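Serine repeat antigen 5 (Plasmodium falciparum, PDB 6X42) is a papain-family pseudoprotease of the malaria parasite that probably helps time parasite egress from red blood cells, although its own proteolytic activity is doubtful. Local coordinates at residues Leu42-Phe56 with Arg243-Tyr255. Numbering follows the deposited sequence.
Sequences LQVEDQGNCDTSWIF and RNSWGPYWGDEGY
Gln-47 and Ser-245 meet at the junction of the two lobes of the papain fold, where the loop leading into helix 53-68 runs against the loop between strands 236-243 and 255-259. By family comparison, Gln-47 probably matches the oxyanion-hole glutamine of active relatives and Ser-53 their nucleophilic cysteine; Asn-244, whose OD1 is hydrogen-bonded to His-219, and that histidine probably correspond to the Asn and His of the papain catalytic site.

The polar bonds grip Gln-47 at both ends. Its backbone N gives a nearly straight bond (172°) to Ser-245 O at 2.8 Å, while Ser-245 OG donates to Gln-47 OE1 at 2.7 Å. With NE2 directed in plane to Cys-50 O, the amide is fixed against flipping, and it lies beside the Trp-246 indole edge, the two planes 68° apart. A single beta bridge pairs Asp-46 with Trp-246, and next to it Gly-247 N donates to Glu-45 O at 2.9 Å.

Arg-243, its chain extended from CG to NE, brings its guanidinium to two successive carbonyls, each approached from above its plane: NH1 reaches Leu-42 O and NH2 reaches Gln-43 O, both at 2.9 Å. Tyr-255 OH takes a further bond from NH1 in the guanidinium plane. Glu-45 stays beyond salt-bridge range of Arg-243 and pairs with Lys-59 and Lys-75 instead.

Apolar packing centres on Val-44, whose CA covers one guanidinium face. With CG1 anti to the backbone N (chi1 169°) and CG2 anti to the carbonyl carbon, the two methyls face separate neighbours: CG1 presses on Gly-247 C, and CG2 touches Tyr-255 CE1, each at 3.4 Å.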
ATOM      1  N   LEU A  42       5.292   7.396   9.845  1.00 19.50           N
ATOM      2  CA  LEU A  42       5.189   7.594   8.399  1.00 17.78           C
ATOM      3  C   LEU A  42       3.928   8.415   8.132  1.00 17.53           C
ATOM      4  O   LEU A  42       2.814   7.882   8.111  1.00 18.04           O
ATOM      5  CB  LEU A  42       5.125   6.243   7.700  1.00 17.71           C
ATOM      6  CG  LEU A  42       6.357   5.337   7.823  1.00 17.82           C
ATOM      7  CD1 LEU A  42       6.033   3.892   7.385  1.00 18.92           C
ATOM      8  CD2 LEU A  42       7.503   5.908   7.002  1.00 19.89           C
ATOM      9  N   GLN A  43       4.080   9.720   7.956  1.00 17.67           N
ATOM     10  CA  GLN A  43       2.913  10.579   7.875  1.00 18.21           C
ATOM     11  C   GLN A  43       2.207  10.377   6.541  1.00 15.78           C
ATOM     12  O   GLN A  43       2.817   9.997   5.541  1.00 16.56           O
ATOM     13  CB  GLN A  43       3.309  12.038   8.053  1.00 23.39           C
ATOM     14  CG  GLN A  43       3.848  12.352   9.456  1.00 31.86           C
ATOM     15  CD  GLN A  43       2.916  11.858  10.587  1.00 39.84           C
ATOM     16  OE1 GLN A  43       1.811  12.380  10.789  1.00 42.67           O
ATOM     17  NE2 GLN A  43       3.376  10.849  11.331  1.00 42.56           N
ATOM     18  N   VAL A  44       0.901  10.652   6.540  1.00 16.09           N
ATOM     19  CA  VAL A  44       0.098  10.582   5.328  1.00 14.41           C
ATOM     20  C   VAL A  44       0.589  11.604   4.310  1.00 15.50           C
ATOM     21  O   VAL A  44       0.973  12.730   4.657  1.00 17.79           O
ATOM     22  CB  VAL A  44      -1.371  10.826   5.712  1.00 15.89           C
ATOM     23  CG1 VAL A  44      -2.263  11.031   4.487  1.00 16.54           C
ATOM     24  CG2 VAL A  44      -1.881   9.666   6.559  1.00 17.07           C
ATOM     25  N   GLU A  45       0.587  11.203   3.043  1.00 14.20           N
ATOM     26  CA  GLU A  45       0.995  12.035   1.917  1.00 14.07           C
ATOM     27  C   GLU A  45      -0.204  12.379   1.036  1.00 13.67           C
ATOM     28  O   GLU A  45      -1.281  11.810   1.165  1.00 13.99           O
ATOM     29  CB  GLU A  45       2.118  11.353   1.131  1.00 15.85           C
ATOM     30  CG  GLU A  45       3.346  11.126   2.018  1.00 16.84           C
ATOM     31  CD  GLU A  45       4.553  10.578   1.292  1.00 17.04           C
ATOM     32  OE1 GLU A  45       4.884  11.090   0.216  1.00 18.23           O
ATOM     33  OE2 GLU A  45       5.199   9.654   1.810  1.00 18.00           O
ATOM     34  N   ASP A  46      -0.002  13.375   0.165  1.00 14.32           N
ATOM     35  CA  ASP A  46      -1.023  13.904  -0.739  1.00 14.33           C
ATOM     36  C   ASP A  46      -0.501  13.817  -2.165  1.00 13.75           C
ATOM     37  O   ASP A  46       0.393  14.578  -2.561  1.00 15.18           O
ATOM     38  CB  ASP A  46      -1.369  15.352  -0.356  1.00 15.02           C
ATOM     39  CG  ASP A  46      -2.534  15.953  -1.139  1.00 16.17           C
ATOM     40  OD1 ASP A  46      -3.016  15.335  -2.113  1.00 16.59           O
ATOM     41  OD2 ASP A  46      -2.938  17.089  -0.759  1.00 17.76           O
ATOM     42  N   GLN A  47      -1.050  12.889  -2.948  1.00 13.28           N
ATOM     43  CA  GLN A  47      -0.658  12.710  -4.340  1.00 12.69           C
ATOM     44  C   GLN A  47      -1.107  13.856  -5.248  1.00 12.44           C
ATOM     45  O   GLN A  47      -0.653  13.943  -6.402  1.00 12.71           O
ATOM     46  CB  GLN A  47      -1.202  11.401  -4.878  1.00 12.94           C
ATOM     47  CG  GLN A  47      -2.692  11.391  -5.103  1.00 12.80           C
ATOM     48  CD  GLN A  47      -3.222  10.028  -5.492  1.00 13.08           C
ATOM     49  OE1 GLN A  47      -3.345   9.121  -4.669  1.00 14.44           O
ATOM     50  NE2 GLN A  47      -3.526   9.863  -6.766  1.00 14.32           N
ATOM     51  N   GLY A  48      -1.990  14.727  -4.772  1.00 13.12           N
ATOM     52  CA  GLY A  48      -2.465  15.815  -5.606  1.00 14.37           C
ATOM     53  C   GLY A  48      -3.268  15.295  -6.783  1.00 14.64           C
ATOM     54  O   GLY A  48      -3.863  14.216  -6.741  1.00 17.46           O
ATOM     55  N   ASN A  49      -3.249  16.055  -7.868  1.00 14.61           N
ATOM     56  CA  ASN A  49      -4.133  15.781  -8.998  1.00 15.29           C
ATOM     57  C   ASN A  49      -3.432  15.037 -10.139  1.00 14.94           C
ATOM     58  O   ASN A  49      -3.595  15.367 -11.314  1.00 16.77           O
ATOM     59  CB  ASN A  49      -4.783  17.076  -9.466  1.00 17.03           C
ATOM     60  CG  ASN A  49      -5.719  17.674  -8.412  1.00 18.69           C
ATOM     61  OD1 ASN A  49      -6.200  16.973  -7.521  1.00 23.19           O
ATOM     62  ND2 ASN A  49      -5.977  18.975  -8.506  1.00 19.67           N
ATOM     63  N   CYS A  50      -2.663  14.004  -9.792  1.00 13.95           N
ATOM     64  CA  CYS A  50      -2.129  13.033 -10.731  1.00 13.68           C
ATOM     65  C   CYS A  50      -2.488  11.642 -10.227  1.00 13.11           C
ATOM     66  O   CYS A  50      -2.739  11.446  -9.033  1.00 14.14           O
ATOM     67  CB  CYS A  50      -0.602  13.112 -10.880  1.00 14.80           C
ATOM     68  SG  CYS A  50       0.003  14.609 -11.682  1.00 15.86           S
ATOM     69  N   ASP A  51      -2.507  10.679 -11.148  1.00 13.79           N
ATOM     70  CA  ASP A  51      -2.877   9.288 -10.835  1.00 13.32           C
ATOM     71  C   ASP A  51      -1.641   8.485 -10.448  1.00 13.39           C
ATOM     72  O   ASP A  51      -1.193   7.583 -11.154  1.00 14.69           O
ATOM     73  CB  ASP A  51      -3.590   8.657 -12.014  1.00 15.06           C
ATOM     74  CG  ASP A  51      -4.121   7.269 -11.712  1.00 15.32           C
ATOM     75  OD1 ASP A  51      -4.135   6.859 -10.533  1.00 15.89           O
ATOM     76  OD2 ASP A  51      -4.560   6.594 -12.671  1.00 17.92           O
ATOM     77  N   THR A  52      -1.101   8.841  -9.276  1.00 12.93           N
ATOM     78  CA  THR A  52       0.171   8.298  -8.821  1.00 12.48           C
ATOM     79  C   THR A  52       0.028   7.428  -7.574  1.00 12.46           C
ATOM     80  O   THR A  52       1.038   7.094  -6.941  1.00 12.57           O
ATOM     81  CB  THR A  52       1.184   9.425  -8.593  1.00 13.10           C
ATOM     82  OG1 THR A  52       0.537  10.415  -7.805  1.00 13.85           O
ATOM     83  CG2 THR A  52       1.691  10.013  -9.920  1.00 14.96           C
ATOM     84  N   SER A  53      -1.190   6.998  -7.237  1.00 12.83           N
ATOM     85  CA  SER A  53      -1.356   6.153  -6.055  1.00 12.74           C
ATOM     86  C   SER A  53      -0.545   4.867  -6.147  1.00 12.85           C
ATOM     87  O   SER A  53      -0.123   4.333  -5.113  1.00 13.39           O
ATOM     88  CB  SER A  53      -2.824   5.819  -5.801  1.00 13.00           C
ATOM     89  OG  SER A  53      -3.348   4.922  -6.779  1.00 14.05           O
ATOM     90  N   TRP A  54      -0.341   4.337  -7.356  1.00 12.80           N
ATOM     91  CA  TRP A  54       0.453   3.119  -7.489  1.00 13.27           C
ATOM     92  C   TRP A  54       1.833   3.310  -6.867  1.00 13.40           C
ATOM     93  O   TRP A  54       2.397   2.376  -6.285  1.00 14.67           O
ATOM     94  CB  TRP A  54       0.548   2.701  -8.956  1.00 13.91           C
ATOM     95  CG  TRP A  54       1.250   3.668  -9.876  1.00 13.73           C
ATOM     96  CD1 TRP A  54       0.743   4.830 -10.377  1.00 14.31           C
ATOM     97  CD2 TRP A  54       2.566   3.543 -10.397  1.00 13.83           C
ATOM     98  NE1 TRP A  54       1.673   5.432 -11.190  1.00 14.62           N
ATOM     99  CE2 TRP A  54       2.799   4.661 -11.217  1.00 14.22           C
ATOM    100  CE3 TRP A  54       3.575   2.585 -10.265  1.00 17.32           C
ATOM    101  CZ2 TRP A  54       3.991   4.847 -11.910  1.00 15.89           C
ATOM    102  CZ3 TRP A  54       4.763   2.781 -10.936  1.00 16.98           C
ATOM    103  CH2 TRP A  54       4.958   3.905 -11.750  1.00 17.02           C
ATOM    104  N   ILE A  55       2.390   4.517  -6.984  1.00 12.88           N
ATOM    105  CA  ILE A  55       3.697   4.829  -6.410  1.00 12.98           C
ATOM    106  C   ILE A  55       3.601   4.982  -4.895  1.00 12.59           C
ATOM    107  O   ILE A  55       4.410   4.430  -4.147  1.00 13.47           O
ATOM    108  CB  ILE A  55       4.286   6.100  -7.045  1.00 13.08           C
ATOM    109  CG1 ILE A  55       4.320   6.020  -8.561  1.00 14.58           C
ATOM    110  CG2 ILE A  55       5.698   6.328  -6.488  1.00 14.92           C
ATOM    111  CD1 ILE A  55       4.814   7.322  -9.235  1.00 14.51           C
ATOM    112  N   PHE A  56       2.633   5.763  -4.416  1.00 12.51           N
ATOM    113  CA  PHE A  56       2.507   5.987  -2.978  1.00 12.10           C
ATOM    114  C   PHE A  56       2.256   4.690  -2.222  1.00 11.96           C
ATOM    115  O   PHE A  56       2.880   4.435  -1.187  1.00 13.04           O
ATOM    116  CB  PHE A  56       1.423   7.046  -2.695  1.00 13.20           C
ATOM    117  CG  PHE A  56       1.881   8.451  -3.035  1.00 13.03           C
ATOM    118  CD1 PHE A  56       1.658   8.990  -4.297  1.00 13.33           C
ATOM    119  CD2 PHE A  56       2.598   9.193  -2.130  1.00 13.81           C
ATOM    120  CE1 PHE A  56       2.139  10.244  -4.633  1.00 13.59           C
ATOM    121  CE2 PHE A  56       3.069  10.455  -2.455  1.00 13.96           C
ATOM    122  CZ  PHE A  56       2.843  10.974  -3.721  1.00 13.47           C
ATOM    123  N   ARG A 243      -4.970   3.009   4.616  1.00 11.90           N
ATOM    124  CA  ARG A 243      -4.254   4.259   4.367  1.00 12.08           C
ATOM    125  C   ARG A 243      -4.482   4.696   2.927  1.00 11.20           C
ATOM    126  O   ARG A 243      -4.294   3.911   1.993  1.00 12.22           O
ATOM    127  CB  ARG A 243      -2.760   4.043   4.593  1.00 12.67           C
ATOM    128  CG  ARG A 243      -1.869   5.267   4.351  1.00 12.97           C
ATOM    129  CD  ARG A 243      -0.460   4.904   4.613  1.00 14.01           C
ATOM    130  NE  ARG A 243       0.530   5.875   4.174  1.00 13.69           N
ATOM    131  CZ  ARG A 243       1.175   6.745   4.946  1.00 13.49           C
ATOM    132  NH1 ARG A 243       0.856   6.938   6.208  1.00 15.55           N
ATOM    133  NH2 ARG A 243       2.179   7.425   4.444  1.00 14.40           N
ATOM    134  N   ASN A 244      -4.848   5.963   2.745  1.00 11.75           N
ATOM    135  CA  ASN A 244      -4.958   6.597   1.435  1.00 11.55           C
ATOM    136  C   ASN A 244      -3.862   7.647   1.293  1.00 11.86           C
ATOM    137  O   ASN A 244      -3.169   7.973   2.257  1.00 13.23           O
ATOM    138  CB  ASN A 244      -6.356   7.206   1.274  1.00 12.16           C
ATOM    139  CG  ASN A 244      -6.811   7.333  -0.169  1.00 12.69           C
ATOM    140  OD1 ASN A 244      -6.071   7.084  -1.117  1.00 12.50           O
ATOM    141  ND2 ASN A 244      -8.066   7.739  -0.324  1.00 14.58           N
ATOM    142  N   SER A 245      -3.723   8.179   0.076  1.00 11.72           N
ATOM    143  CA  SER A 245      -2.713   9.158  -0.289  1.00 11.92           C
ATOM    144  C   SER A 245      -3.349  10.455  -0.801  1.00 11.93           C
ATOM    145  O   SER A 245      -2.871  11.066  -1.768  1.00 12.57           O
ATOM    146  CB  SER A 245      -1.707   8.591  -1.290  1.00 13.07           C
ATOM    147  OG  SER A 245      -2.339   7.982  -2.396  1.00 13.39           O
ATOM    148  N   TRP A 246      -4.428  10.875  -0.136  1.00 13.20           N
ATOM    149  CA  TRP A 246      -5.154  12.097  -0.472  1.00 13.17           C
ATOM    150  C   TRP A 246      -4.984  13.148   0.617  1.00 13.28           C
ATOM    151  O   TRP A 246      -5.797  14.078   0.740  1.00 14.35           O
ATOM    152  CB  TRP A 246      -6.625  11.804  -0.762  1.00 14.04           C
ATOM    153  CG  TRP A 246      -6.867  10.978  -2.006  1.00 13.56           C
ATOM    154  CD1 TRP A 246      -5.966  10.636  -2.969  1.00 15.02           C
ATOM    155  CD2 TRP A 246      -8.113  10.394  -2.402  1.00 13.60           C
ATOM    156  NE1 TRP A 246      -6.572   9.852  -3.927  1.00 16.52           N
ATOM    157  CE2 TRP A 246      -7.892   9.702  -3.608  1.00 14.91           C
ATOM    158  CE3 TRP A 246      -9.398  10.384  -1.843  1.00 15.91           C
ATOM    159  CZ2 TRP A 246      -8.904   8.989  -4.255  1.00 16.19           C
ATOM    160  CZ3 TRP A 246     -10.394   9.696  -2.496  1.00 16.03           C
ATOM    161  CH2 TRP A 246     -10.142   9.003  -3.685  1.00 17.01           C
ATOM    162  N   GLY A 247      -3.910  13.027   1.389  1.00 13.80           N
ATOM    163  CA  GLY A 247      -3.589  13.980   2.417  1.00 14.26           C
ATOM    164  C   GLY A 247      -4.270  13.685   3.733  1.00 14.37           C
ATOM    165  O   GLY A 247      -5.175  12.852   3.831  1.00 14.12           O
ATOM    166  N   PRO A 248      -3.828  14.377   4.786  1.00 14.61           N
ATOM    167  CA  PRO A 248      -4.297  14.073   6.145  1.00 14.87           C
ATOM    168  C   PRO A 248      -5.641  14.679   6.510  1.00 15.39           C
ATOM    169  O   PRO A 248      -6.108  14.464   7.633  1.00 17.69           O
ATOM    170  CB  PRO A 248      -3.185  14.653   7.019  1.00 17.08           C
ATOM    171  CG  PRO A 248      -2.671  15.830   6.209  1.00 17.70           C
ATOM    172  CD  PRO A 248      -2.716  15.338   4.779  1.00 16.84           C
ATOM    173  N   TYR A 249      -6.301  15.393   5.612  1.00 15.76           N
ATOM    174  CA  TYR A 249      -7.640  15.925   5.852  1.00 17.55           C
ATOM    175  C   TYR A 249      -8.721  15.120   5.145  1.00 17.91           C
ATOM    176  O   TYR A 249      -9.914  15.414   5.316  1.00 21.22           O
ATOM    177  CB  TYR A 249      -7.686  17.428   5.514  1.00 20.92           C
ATOM    178  CG  TYR A 249      -6.591  18.156   6.248  1.00 26.18           C
ATOM    179  CD1 TYR A 249      -6.685  18.410   7.605  1.00 28.14           C
ATOM    180  CD2 TYR A 249      -5.435  18.551   5.589  1.00 28.48           C
ATOM    181  CE1 TYR A 249      -5.640  19.074   8.282  1.00 30.18           C
ATOM    182  CE2 TYR A 249      -4.417  19.179   6.234  1.00 31.60           C
ATOM    183  CZ  TYR A 249      -4.511  19.432   7.575  1.00 32.14           C
ATOM    184  OH  TYR A 249      -3.469  20.084   8.193  1.00 37.01           O
ATOM    185  N   TRP A 250      -8.341  14.089   4.401  1.00 15.18           N
ATOM    186  CA  TRP A 250      -9.289  13.211   3.748  1.00 15.06           C
ATOM    187  C   TRP A 250      -9.651  12.075   4.702  1.00 15.33           C
ATOM    188  O   TRP A 250      -8.784  11.513   5.379  1.00 16.08           O
ATOM    189  CB  TRP A 250      -8.680  12.651   2.439  1.00 14.86           C
ATOM    190  CG  TRP A 250      -9.695  11.797   1.791  1.00 13.78           C
ATOM    191  CD1 TRP A 250     -10.717  12.203   0.988  1.00 14.01           C
ATOM    192  CD2 TRP A 250      -9.881  10.398   1.988  1.00 13.96           C
ATOM    193  NE1 TRP A 250     -11.521  11.160   0.672  1.00 13.91           N
ATOM    194  CE2 TRP A 250     -11.043  10.030   1.281  1.00 13.48           C
ATOM    195  CE3 TRP A 250      -9.169   9.411   2.681  1.00 14.31           C
ATOM    196  CZ2 TRP A 250     -11.521   8.728   1.255  1.00 13.66           C
ATOM    197  CZ3 TRP A 250      -9.656   8.125   2.663  1.00 14.69           C
ATOM    198  CH2 TRP A 250     -10.823   7.786   1.954  1.00 14.86           C
ATOM    199  N   GLY A 251     -10.926  11.707   4.728  1.00 16.34           N
ATOM    200  CA  GLY A 251     -11.330  10.516   5.486  1.00 17.48           C
ATOM    201  C   GLY A 251     -11.224  10.766   6.971  1.00 18.16           C
ATOM    202  O   GLY A 251     -11.763  11.750   7.483  1.00 23.95           O
ATOM    203  N   ASP A 252     -10.557   9.864   7.682  1.00 16.65           N
ATOM    204  CA  ASP A 252     -10.274   9.989   9.114  1.00 17.03           C
ATOM    205  C   ASP A 252      -8.761  10.180   9.269  1.00 15.73           C
ATOM    206  O   ASP A 252      -7.990   9.218   9.360  1.00 16.97           O
ATOM    207  CB  ASP A 252     -10.772   8.752   9.838  1.00 18.22           C
ATOM    208  CG  ASP A 252     -10.616   8.839  11.337  1.00 21.01           C
ATOM    209  OD1 ASP A 252     -10.269   9.910  11.881  1.00 21.83           O
ATOM    210  OD2 ASP A 252     -10.874   7.808  11.986  1.00 22.97           O
ATOM    211  N   GLU A 253      -8.322  11.435   9.190  1.00 16.26           N
ATOM    212  CA  GLU A 253      -6.898  11.779   9.248  1.00 16.06           C
ATOM    213  C   GLU A 253      -6.071  11.081   8.164  1.00 14.83           C
ATOM    214  O   GLU A 253      -4.887  10.777   8.354  1.00 16.50           O
ATOM    215  CB  GLU A 253      -6.310  11.539  10.635  1.00 19.16           C
ATOM    216  CG  GLU A 253      -6.989  12.393  11.714  1.00 24.45           C
ATOM    217  CD  GLU A 253      -6.499  12.109  13.129  1.00 30.72           C
ATOM    218  OE1 GLU A 253      -5.332  11.705  13.285  1.00 35.80           O
ATOM    219  OE2 GLU A 253      -7.271  12.348  14.084  1.00 33.53           O
ATOM    220  N   GLY A 254      -6.673  10.857   7.008  1.00 13.69           N
ATOM    221  CA  GLY A 254      -6.007  10.259   5.873  1.00 13.32           C
ATOM    222  C   GLY A 254      -6.230   8.778   5.720  1.00 12.83           C
ATOM    223  O   GLY A 254      -5.804   8.211   4.693  1.00 13.07           O
ATOM    224  N   TYR A 255      -6.881   8.142   6.700  1.00 13.72           N
ATOM    225  CA  TYR A 255      -7.182   6.716   6.750  1.00 13.93           C
ATOM    226  C   TYR A 255      -8.701   6.514   6.740  1.00 13.87           C
ATOM    227  O   TYR A 255      -9.480   7.463   6.893  1.00 15.43           O
ATOM    228  CB  TYR A 255      -6.611   6.103   8.039  1.00 14.92           C
ATOM    229  CG  TYR A 255      -5.111   6.162   8.171  1.00 14.47           C
ATOM    230  CD1 TYR A 255      -4.481   7.299   8.650  1.00 15.26           C
ATOM    231  CD2 TYR A 255      -4.326   5.072   7.833  1.00 14.96           C
ATOM    232  CE1 TYR A 255      -3.102   7.363   8.775  1.00 15.54           C
ATOM    233  CE2 TYR A 255      -2.946   5.105   7.960  1.00 15.44           C
ATOM    234  CZ  TYR A 255      -2.330   6.256   8.412  1.00 15.51           C
ATOM    235  OH  TYR A 255      -0.955   6.284   8.510  1.00 17.05           O
TER
HETATM  236  O   HOH W   1       0.179   8.334   9.762  1.00 26.60           O
HETATM  237  O   HOH W   2      -0.428   8.632   2.489  1.00 16.08           O
HETATM  238  O   HOH W   3       4.434   7.042   2.486  1.00 17.91           O